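Local coordinates for C-domain type II peptide synthetase (Streptomyces globisporus, PDB 4ZNM), which is a condensation-domain protein of the type found in nonribosomal peptide synthetases, with the two-lobed fold of the CoA-dependent acyltransferase superfamily, at residues G241-R246 against Y428-F433; L100-L105 against A139-F144. One frame throughout, in Å; residues are numbered along the deposited sequence.

Interaction 1 of 2, residues G241-R246 against Y428-F433; sequences GTAWQR and YNTNRF
Antiparallel strand pairing joins Ala243 to Tyr428 at one edge of the mixed sheet that holds strands 242-249 and 422-429, just where the second strand gives way to a turn. Ala243 N donates to Tyr428 O at 2.8 Å, and Tyr428 N returns the bond to Ala243 O, which makes this the hydrogen-bonded pair. Next to it the non-hydrogen-bonded pair Thr242-Asn429 brings the backbones within 4.3 Å, CA to CA. In the last bond, Thr430 N to Gly241 O, the donor stands well above the carbonyl plane of Gly241, consistent with a chain that is already curling away; Asn429 O then receives the amides of both Arg432 and Phe433.

The Tyr428 ring folds back over its partner strand, since chi1 of 51° places CG between the backbone N and the carbonyl carbon. Ala243 O sits over one ring face, offset toward the rim, and the small Ala243 CB packs 3.7 Å from Tyr428 CZ. Alanine suits a place that must also admit Thr430 CG2, 3.5 Å from Ala243 CB. At the ring's far end Gln245 NE2 donates to Tyr428 OH at 2.9 Å, nearly straight and in its own amide plane, with amide and ring almost perpendicular. A water and Asp435 also hold this hydroxyl. On the Thr242-Asn429 face, Asn429 ND2 makes a weak bond to Thr242 OG1; Ile406 supplies stronger partners to both side chains.

Met438 of helix 435-454 touches both Gln245 and Tyr428, so the helix covers the face that carries Ala243 and Tyr428, while strand 366-373 meets Asn429 through Gln367.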
loop_
_atom_site.group_PDB
_atom_site.type_symbol
_atom_site.label_atom_id
_atom_site.label_comp_id
_atom_site.label_asym_id
_atom_site.label_seq_id
_atom_site.Cartn_x
_atom_site.Cartn_y
_atom_site.Cartn_z
ATOM N N GLY A 241 -15.070 -0.514 9.866
ATOM C CA GLY A 241 -13.777 -0.357 10.488
ATOM C C GLY A 241 -12.793 -1.308 9.845
ATOM O O GLY A 241 -13.197 -2.314 9.265
ATOM N N THR A 242 -11.512 -0.977 9.921
ATOM C CA THR A 242 -10.480 -1.860 9.420
ATOM C C THR A 242 -9.434 -2.092 10.507
ATOM O O THR A 242 -8.917 -1.146 11.094
ATOM C CB THR A 242 -9.824 -1.281 8.177
ATOM O OG1 THR A 242 -10.829 -1.028 7.177
ATOM C CG2 THR A 242 -8.788 -2.201 7.626
ATOM N N ALA A 243 -9.133 -3.363 10.743
ATOM C CA ALA A 243 -8.102 -3.756 11.683
ATOM C C ALA A 243 -6.947 -4.330 10.893
ATOM O O ALA A 243 -7.110 -4.743 9.748
ATOM C CB ALA A 243 -8.620 -4.760 12.672
ATOM N N TRP A 244 -5.785 -4.349 11.519
ATOM C CA TRP A 244 -4.559 -4.773 10.895
ATOM C C TRP A 244 -3.811 -5.683 11.854
ATOM O O TRP A 244 -3.701 -5.380 13.057
ATOM C CB TRP A 244 -3.692 -3.574 10.526
ATOM C CG TRP A 244 -4.289 -2.695 9.490
ATOM C CD1 TRP A 244 -5.152 -1.640 9.682
ATOM C CD2 TRP A 244 -4.080 -2.785 8.073
ATOM N NE1 TRP A 244 -5.468 -1.071 8.468
ATOM C CE2 TRP A 244 -4.834 -1.759 7.475
ATOM C CE3 TRP A 244 -3.332 -3.638 7.258
ATOM C CZ2 TRP A 244 -4.840 -1.559 6.123
ATOM C CZ3 TRP A 244 -3.356 -3.432 5.916
ATOM C CH2 TRP A 244 -4.105 -2.404 5.356
ATOM N N GLN A 245 -3.337 -6.816 11.333
ATOM C CA GLN A 245 -2.432 -7.697 12.080
ATOM C C GLN A 245 -1.081 -7.661 11.400
ATOM O O GLN A 245 -0.986 -7.812 10.185
ATOM C CB GLN A 245 -2.988 -9.121 12.159
ATOM C CG GLN A 245 -4.218 -9.182 13.097
ATOM C CD GLN A 245 -4.798 -10.571 13.267
ATOM O OE1 GLN A 245 -4.070 -11.572 13.241
ATOM N NE2 GLN A 245 -6.131 -10.640 13.438
ATOM N N ARG A 246 -0.039 -7.451 12.193
ATOM C CA ARG A 246 1.313 -7.246 11.665
ATOM C C ARG A 246 2.083 -8.521 11.813
ATOM O O ARG A 246 1.858 -9.247 12.757
ATOM C CB ARG A 246 2.045 -6.155 12.423
ATOM C CG ARG A 246 1.188 -5.009 12.804
ATOM C CD ARG A 246 0.963 -4.083 11.654
ATOM N NE ARG A 246 0.201 -2.944 12.148
ATOM C CZ ARG A 246 -0.405 -2.060 11.375
ATOM N NH1 ARG A 246 -0.347 -2.179 10.058
ATOM N NH2 ARG A 246 -1.073 -1.078 11.935
ATOM N N TYR A 428 -8.280 -6.161 7.404
ATOM C CA TYR A 428 -9.600 -6.678 7.128
ATOM C C TYR A 428 -10.614 -5.752 7.790
ATOM O O TYR A 428 -10.291 -4.995 8.716
ATOM C CB TYR A 428 -9.736 -8.093 7.661
ATOM C CG TYR A 428 -9.316 -8.179 9.093
ATOM C CD1 TYR A 428 -7.974 -8.278 9.415
ATOM C CD2 TYR A 428 -10.236 -8.152 10.133
ATOM C CE1 TYR A 428 -7.549 -8.337 10.761
ATOM C CE2 TYR A 428 -9.819 -8.227 11.481
ATOM C CZ TYR A 428 -8.460 -8.330 11.778
ATOM O OH TYR A 428 -7.984 -8.392 13.098
ATOM N N ASN A 429 -11.839 -5.823 7.302
ATOM C CA ASN A 429 -12.920 -4.993 7.828
ATOM C C ASN A 429 -13.562 -5.706 9.017
ATOM O O ASN A 429 -14.038 -6.836 8.892
ATOM C CB ASN A 429 -13.975 -4.710 6.783
ATOM C CG ASN A 429 -13.445 -4.028 5.517
ATOM O OD1 ASN A 429 -13.938 -4.288 4.419
ATOM N ND2 ASN A 429 -12.503 -3.128 5.669
ATOM N N THR A 430 -13.580 -5.036 10.159
ATOM C CA THR A 430 -14.072 -5.628 11.400
ATOM C C THR A 430 -15.588 -5.776 11.403
ATOM O O THR A 430 -16.147 -6.524 12.214
ATOM C CB THR A 430 -13.621 -4.780 12.605
ATOM O OG1 THR A 430 -13.907 -3.405 12.357
ATOM C CG2 THR A 430 -12.145 -4.902 12.791
ATOM N N ASN A 431 -16.262 -5.104 10.477
ATOM C CA ASN A 431 -17.689 -5.353 10.256
ATOM C C ASN A 431 -17.953 -6.651 9.452
ATOM O O ASN A 431 -19.101 -7.000 9.198
ATOM C CB ASN A 431 -18.332 -4.170 9.537
ATOM C CG ASN A 431 -17.542 -3.726 8.338
ATOM O OD1 ASN A 431 -16.362 -3.447 8.448
ATOM N ND2 ASN A 431 -18.190 -3.644 7.189
ATOM N N ARG A 432 -16.905 -7.376 9.076
ATOM C CA ARG A 432 -17.068 -8.570 8.254
ATOM C C ARG A 432 -16.281 -9.742 8.811
ATOM O O ARG A 432 -16.689 -10.874 8.661
ATOM C CB ARG A 432 -16.609 -8.291 6.816
ATOM C CG ARG A 432 -17.442 -7.232 6.066
ATOM C CD ARG A 432 -18.940 -7.601 5.893
ATOM N NE ARG A 432 -19.173 -8.765 5.054
ATOM C CZ ARG A 432 -19.241 -8.731 3.730
ATOM N NH1 ARG A 432 -19.069 -7.589 3.083
ATOM N NH2 ARG A 432 -19.461 -9.857 3.052
ATOM N N PHE A 433 -15.137 -9.474 9.437
ATOM C CA PHE A 433 -14.314 -10.555 9.970
ATOM C C PHE A 433 -13.996 -10.361 11.420
ATOM O O PHE A 433 -13.673 -9.255 11.846
ATOM C CB PHE A 433 -12.991 -10.676 9.197
ATOM C CG PHE A 433 -13.118 -11.380 7.876
ATOM C CD1 PHE A 433 -13.258 -12.765 7.832
ATOM C CD2 PHE A 433 -13.093 -10.668 6.684
ATOM C CE1 PHE A 433 -13.362 -13.434 6.612
ATOM C CE2 PHE A 433 -13.193 -11.307 5.462
ATOM C CZ PHE A 433 -13.315 -12.703 5.418
HETATM O O HOH W 1 -6.262 -6.717 14.804
#

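Interaction 2 of 2, residues L100-L105 against A139-F144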
loop_
_atom_site.group_PDB
_atom_site.type_symbol
_atom_site.label_atom_id
_atom_site.label_comp_id
_atom_site.label_asym_id
_atom_site.label_seq_id
_atom_site.Cartn_x
_atom_site.Cartn_y
_atom_site.Cartn_z
ATOM N N LEU A 100 3.028 21.374 12.879
ATOM C CA LEU A 100 3.755 20.204 13.363
ATOM C C LEU A 100 3.376 19.981 14.796
ATOM O O LEU A 100 3.352 20.923 15.589
ATOM C CB LEU A 100 5.258 20.380 13.214
ATOM C CG LEU A 100 6.130 19.296 13.859
ATOM C CD1 LEU A 100 5.946 17.934 13.196
ATOM C CD2 LEU A 100 7.609 19.740 13.842
ATOM N N GLU A 101 3.004 18.746 15.114
ATOM C CA GLU A 101 2.767 18.378 16.502
ATOM C C GLU A 101 4.024 17.678 17.045
ATOM O O GLU A 101 4.589 16.820 16.372
ATOM C CB GLU A 101 1.554 17.468 16.647
ATOM C CG GLU A 101 1.357 17.028 18.101
ATOM C CD GLU A 101 0.191 16.025 18.258
ATOM O OE1 GLU A 101 -0.462 15.704 17.233
ATOM O OE2 GLU A 101 -0.050 15.567 19.407
ATOM N N VAL A 102 4.440 18.045 18.258
ATOM C CA VAL A 102 5.593 17.406 18.897
ATOM C C VAL A 102 5.180 16.818 20.237
ATOM O O VAL A 102 4.426 17.434 20.987
ATOM C CB VAL A 102 6.765 18.392 19.098
ATOM C CG1 VAL A 102 8.009 17.654 19.605
ATOM C CG2 VAL A 102 7.119 19.090 17.794
ATOM N N ARG A 103 5.715 15.637 20.552
ATOM C CA ARG A 103 5.473 15.018 21.827
ATOM C C ARG A 103 6.791 14.601 22.438
ATOM O O ARG A 103 7.721 14.175 21.733
ATOM C CB ARG A 103 4.601 13.809 21.709
ATOM C CG ARG A 103 3.301 14.098 21.070
ATOM C CD ARG A 103 2.487 12.897 21.148
ATOM N NE ARG A 103 1.325 13.062 20.319
ATOM C CZ ARG A 103 0.353 12.175 20.261
ATOM N NH1 ARG A 103 0.413 11.089 21.048
ATOM N NH2 ARG A 103 -0.669 12.403 19.444
ATOM N N ASP A 104 6.851 14.707 23.752
ATOM C CA ASP A 104 8.022 14.260 24.500
ATOM C C ASP A 104 7.730 12.796 24.908
ATOM O O ASP A 104 6.975 12.550 25.845
ATOM C CB ASP A 104 8.259 15.160 25.709
ATOM C CG ASP A 104 8.716 16.601 25.330
ATOM O OD1 ASP A 104 9.304 16.813 24.231
ATOM O OD2 ASP A 104 8.502 17.527 26.165
ATOM N N LEU A 105 8.272 11.834 24.172
ATOM C CA LEU A 105 8.011 10.391 24.435
ATOM C C LEU A 105 8.794 9.816 25.634
ATOM O O LEU A 105 8.434 8.780 26.184
ATOM C CB LEU A 105 8.336 9.561 23.205
ATOM C CG LEU A 105 7.514 9.844 21.947
ATOM C CD1 LEU A 105 7.842 8.767 20.911
ATOM C CD2 LEU A 105 6.023 9.857 22.231
ATOM N N ALA A 139 2.029 15.777 10.330
ATOM C CA ALA A 139 3.221 15.197 10.927
ATOM C C ALA A 139 3.179 15.292 12.435
ATOM O O ALA A 139 2.764 16.317 13.016
ATOM C CB ALA A 139 4.445 15.887 10.418
ATOM N N VAL A 140 3.645 14.226 13.057
ATOM C CA VAL A 140 3.777 14.165 14.494
ATOM C C VAL A 140 5.230 13.723 14.782
ATOM O O VAL A 140 5.669 12.671 14.337
ATOM C CB VAL A 140 2.762 13.203 15.108
ATOM C CG1 VAL A 140 2.914 13.153 16.603
ATOM C CG2 VAL A 140 1.342 13.615 14.726
ATOM N N LEU A 141 5.955 14.542 15.533
ATOM C CA LEU A 141 7.315 14.216 15.933
ATOM C C LEU A 141 7.355 13.795 17.404
ATOM O O LEU A 141 7.008 14.581 18.292
ATOM C CB LEU A 141 8.216 15.423 15.684
ATOM C CG LEU A 141 9.689 15.189 16.044
ATOM C CD1 LEU A 141 10.354 14.253 15.049
ATOM C CD2 LEU A 141 10.390 16.513 16.106
ATOM N N GLY A 142 7.719 12.534 17.649
ATOM C CA GLY A 142 7.918 12.057 19.004
ATOM C C GLY A 142 9.388 12.056 19.389
ATOM O O GLY A 142 10.163 11.292 18.840
ATOM N N ARG A 143 9.788 12.902 20.329
ATOM C CA ARG A 143 11.224 13.001 20.671
ATOM C C ARG A 143 11.508 12.241 21.920
ATOM O O ARG A 143 10.812 12.388 22.904
ATOM C CB ARG A 143 11.632 14.445 20.835
ATOM C CG ARG A 143 11.274 15.306 19.627
ATOM C CD ARG A 143 11.905 16.680 19.721
ATOM N NE ARG A 143 13.324 16.610 19.463
ATOM C CZ ARG A 143 14.135 17.663 19.410
ATOM N NH1 ARG A 143 13.665 18.897 19.587
ATOM N NH2 ARG A 143 15.423 17.480 19.184
ATOM N N PHE A 144 12.560 11.441 21.901
ATOM C CA PHE A 144 13.044 10.820 23.123
ATOM C C PHE A 144 13.994 11.718 23.902
ATOM O O PHE A 144 13.926 11.807 25.136
ATOM C CB PHE A 144 13.738 9.517 22.783
ATOM C CG PHE A 144 12.842 8.549 22.054
ATOM C CD1 PHE A 144 11.818 7.892 22.719
ATOM C CD2 PHE A 144 13.026 8.297 20.710
ATOM C CE1 PHE A 144 11.002 6.989 22.043
ATOM C CE2 PHE A 144 12.222 7.396 20.049
ATOM C CZ PHE A 144 11.206 6.749 20.716
HETATM O O HOH W 2 11.563 15.397 24.428
#
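Arg143 N donates to Arg103 O over 2.8 Å, nearly straight at 168°. Equally short bonds run from Leu141 N to Glu101 O and from Arg103 N to Leu141 O. Glu101 N to Ala139 O and Leu105 N to Arg143 O complete the series at its ends, so Glu101 and Arg103 each use both backbone N and O toward strand 137-143. This is parallel pairing, the strands 20° apart, and it belongs to a beta-alpha-beta crossover: strand 101-104 leads through helix 110-125 into 137-143, its neighbour in the mixed sheet. Within the chain 101-104 is an outermost strand, which is consistent with the charged side chains of Glu101, Arg103 and Asp104 on it.

On the face turned to the helix, Glu101 and Val140 lie side by side, with Glu101 OE1 3.7 Å from Val140 CG2. Arg103 reaches back along its own strand, its chain extended from CG to NE, and NE forms a salt bridge with Glu101 OE2 at 3.0 Å, approaching from above the carboxylate plane. Val140 CG1 lies 4.0 Å from Arg103 NE, so the valine lends an apolar surface beside the ion pair. Glu123 provides Arg103 with a second carboxylate, and Leu120 touches both Arg103 and Val140. Leu105 leans over Gly142, CG 3.7 Å from Gly142 CA, and its CD1 takes up the room beside that CA where any side chain would have to go, which suits glycine to the place. Leu105 CD1 also reaches Phe144 CE1 at 3.8 Å.

The other face is lined by Val102, Leu141 and Arg143. Val102 CG1, anti to the backbone N (chi1 -173°), rests 4.0 Å from Arg143 CD, against the aliphatic part of the arginine, whose guanidinium goes on to a salt bridge with Glu60 at the start of helix 60-73.

How the interactions relate
From the N terminus, interaction 2 comes first. From 100-105 the chain leaves the sheet, runs through helix 110-125 and returns at 139-144, a short loop of 33 intervening residues. Interaction 1 opens only afterwards, at 241-246, and closes at 428-433 across 181 residues, about a quarter of them helix and a quarter strand. The two loops therefore follow in series, neither nesting nor crossing. Each contact lies at the margin of a different sheet: interaction 2 at the 101-104 edge of the six-stranded sheet, interaction 1 at the 242-249 edge of the five-stranded one. Their nearest atoms are about 15 Å apart. Helix 110-125 nevertheless reaches both, packing on Val140 and forming a salt bridge from Glu125 to Arg246.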